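Local coordinates for PHB depolymerase (Penicillium funiculosum, PDB 2D81), which probably degrades the biopolyester polyhydroxybutyrate by hydrolysing its ester bonds, using a circularly permuted alpha/beta hydrolase fold, at residues 160-164 with 165-169. Sequence-based numbering, arbitrary orientation.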
ATOM      1  N   CYS A 160      10.711  -0.354  15.514  1.00  7.63           N
ATOM      2  CA  CYS A 160      12.011  -0.152  14.884  1.00  7.74           C
ATOM      3  C   CYS A 160      12.604   1.199  15.260  1.00  9.18           C
ATOM      4  O   CYS A 160      13.536   1.675  14.610  1.00  9.75           O
ATOM      5  CB  CYS A 160      11.879  -0.224  13.362  1.00  7.78           C
ATOM      6  SG  CYS A 160      11.390  -1.850  12.702  1.00  9.11           S
ATOM      7  N   ASN A 161      12.058   1.814  16.305  1.00  9.28           N
ATOM      8  CA  ASN A 161      12.477   3.151  16.712  1.00 10.19           C
ATOM      9  C   ASN A 161      12.401   4.091  15.513  1.00  9.35           C
ATOM     10  O   ASN A 161      13.231   4.985  15.343  1.00  9.03           O
ATOM     11  CB  ASN A 161      13.905   3.114  17.272  1.00 14.02           C
ATOM     12  CG  ASN A 161      14.330   4.442  17.877  1.00 16.38           C
ATOM     13  OD1 ASN A 161      13.592   5.047  18.656  1.00 20.95           O
ATOM     14  ND2 ASN A 161      15.527   4.893  17.529  1.00 20.69           N
ATOM     15  N   TYR A 162      11.393   3.867  14.677  1.00  8.74           N
ATOM     16  CA  TYR A 162      11.148   4.714  13.517  1.00  8.35           C
ATOM     17  C   TYR A 162       9.665   4.702  13.183  1.00  8.11           C
ATOM     18  O   TYR A 162       9.087   3.651  12.908  1.00  6.22           O
ATOM     19  CB  TYR A 162      11.954   4.219  12.314  1.00  8.09           C
ATOM     20  CG  TYR A 162      11.713   5.011  11.046  1.00  7.77           C
ATOM     21  CD1 TYR A 162      11.026   4.448   9.968  1.00  7.05           C
ATOM     22  CD2 TYR A 162      12.182   6.317  10.920  1.00  7.48           C
ATOM     23  CE1 TYR A 162      10.818   5.173   8.785  1.00  6.80           C
ATOM     24  CE2 TYR A 162      11.978   7.049   9.746  1.00  7.39           C
ATOM     25  CZ  TYR A 162      11.300   6.473   8.685  1.00  7.55           C
ATOM     26  OH  TYR A 162      11.116   7.197   7.526  1.00  7.02           O
ATOM     27  N   ASP A 163       9.060   5.883  13.218  1.00  8.12           N
ATOM     28  CA  ASP A 163       7.642   6.043  12.929  1.00  7.07           C
ATOM     29  C   ASP A 163       7.429   6.055  11.417  1.00  6.14           C
ATOM     30  O   ASP A 163       7.390   7.115  10.796  1.00  6.80           O
ATOM     31  CB  ASP A 163       7.142   7.354  13.542  1.00  6.81           C
ATOM     32  CG  ASP A 163       5.647   7.561  13.357  1.00  8.12           C
ATOM     33  OD1 ASP A 163       5.155   8.640  13.743  1.00  8.04           O
ATOM     34  OD2 ASP A 163       4.963   6.655  12.836  1.00  6.83           O
ATOM     35  N   GLY A 164       7.300   4.865  10.834  1.00  5.28           N
ATOM     36  CA  GLY A 164       7.163   4.754   9.393  1.00  6.12           C
ATOM     37  C   GLY A 164       5.875   5.346   8.858  1.00  5.35           C
ATOM     38  O   GLY A 164       5.886   6.040   7.843  1.00  5.89           O
ATOM     39  N   ALA A 165       4.764   5.068   9.534  1.00  6.29           N
ATOM     40  CA  ALA A 165       3.470   5.584   9.100  1.00  6.29           C
ATOM     41  C   ALA A 165       3.509   7.104   9.069  1.00  6.77           C
ATOM     42  O   ALA A 165       3.069   7.728   8.102  1.00  6.52           O
ATOM     43  CB  ALA A 165       2.366   5.102  10.042  1.00  6.98           C
ATOM     44  N   GLY A 166       4.047   7.694  10.130  1.00  6.48           N
ATOM     45  CA  GLY A 166       4.146   9.139  10.203  1.00  6.20           C
ATOM     46  C   GLY A 166       5.050   9.715   9.129  1.00  6.51           C
ATOM     47  O   GLY A 166       4.736  10.737   8.525  1.00  6.89           O
ATOM     48  N   ALA A 167       6.182   9.061   8.893  1.00  7.26           N
ATOM     49  CA  ALA A 167       7.113   9.520   7.870  1.00  8.19           C
ATOM     50  C   ALA A 167       6.434   9.525   6.504  1.00  6.78           C
ATOM     51  O   ALA A 167       6.540  10.493   5.752  1.00  6.22           O
ATOM     52  CB  ALA A 167       8.344   8.622   7.841  1.00  8.56           C
ATOM     53  N   ALA A 168       5.737   8.438   6.188  1.00  6.45           N
ATOM     54  CA  ALA A 168       5.063   8.320   4.898  1.00  6.32           C
ATOM     55  C   ALA A 168       3.970   9.375   4.732  1.00  4.64           C
ATOM     56  O   ALA A 168       3.897  10.044   3.700  1.00  5.18           O
ATOM     57  CB  ALA A 168       4.466   6.921   4.743  1.00  7.49           C
ATOM     58  N   LEU A 169       3.121   9.524   5.743  1.00  4.57           N
ATOM     59  CA  LEU A 169       2.009  10.468   5.655  1.00  5.23           C
ATOM     60  C   LEU A 169       2.481  11.919   5.617  1.00  6.48           C
ATOM     61  O   LEU A 169       1.940  12.736   4.866  1.00  7.91           O
ATOM     62  CB  LEU A 169       1.042  10.266   6.827  1.00  4.41           C
ATOM     63  CG  LEU A 169       0.265   8.947   6.831  1.00  5.72           C
ATOM     64  CD1 LEU A 169      -0.589   8.864   8.088  1.00  5.91           C
ATOM     65  CD2 LEU A 169      -0.607   8.854   5.576  1.00  4.86           C
TER
HETATM   66  O   HOH W   1       4.716   3.715  12.103  1.00  8.65           O
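Asp163 caps the first turn of helix 164-173, its carboxylate folded back onto the backbone N of Gly166 as its N-cap. From CB the side chain runs with CG anti to the backbone N (chi1 -177°), which sets the carboxylate beside the opening turn. Asp163 CG lies 3.6 Å from Gly166 N, and Asp163 OD2 accepts from that N at 3.0 Å, with the donor well above the carboxylate plane rather than within it. A water that accepts from Ala165 N at 2.9 Å lies where it can also donate to Asp163 OD2, so the carboxylate serves one early helix N-H directly and possibly a second through water. OD1 passes near Gly166 CA but takes its polar partners from outside, a salt bridge with Arg179 and a hydrogen bond from Trp250 NE1; together these probably favour the charged carboxylate and fix its rotation. The Asp163 carbonyl starts the helical ladder by accepting from Ala167 N, and Gly164 O follows with Ala168 N. Just before the cap, Tyr162 extends alongside the turn, its ring nearly parallel to that of Trp96 and its hydroxyl hydrogen-bonded to Tyr94 OH on strand 92-98. The loop behind it is tied down by the Cys149-Cys160 disulfide. At the ring's far end, Tyr162 CZ packs 3.8 Å from the methyl CB of Ala167, while its OH approaches that carbon to 3.1 Å.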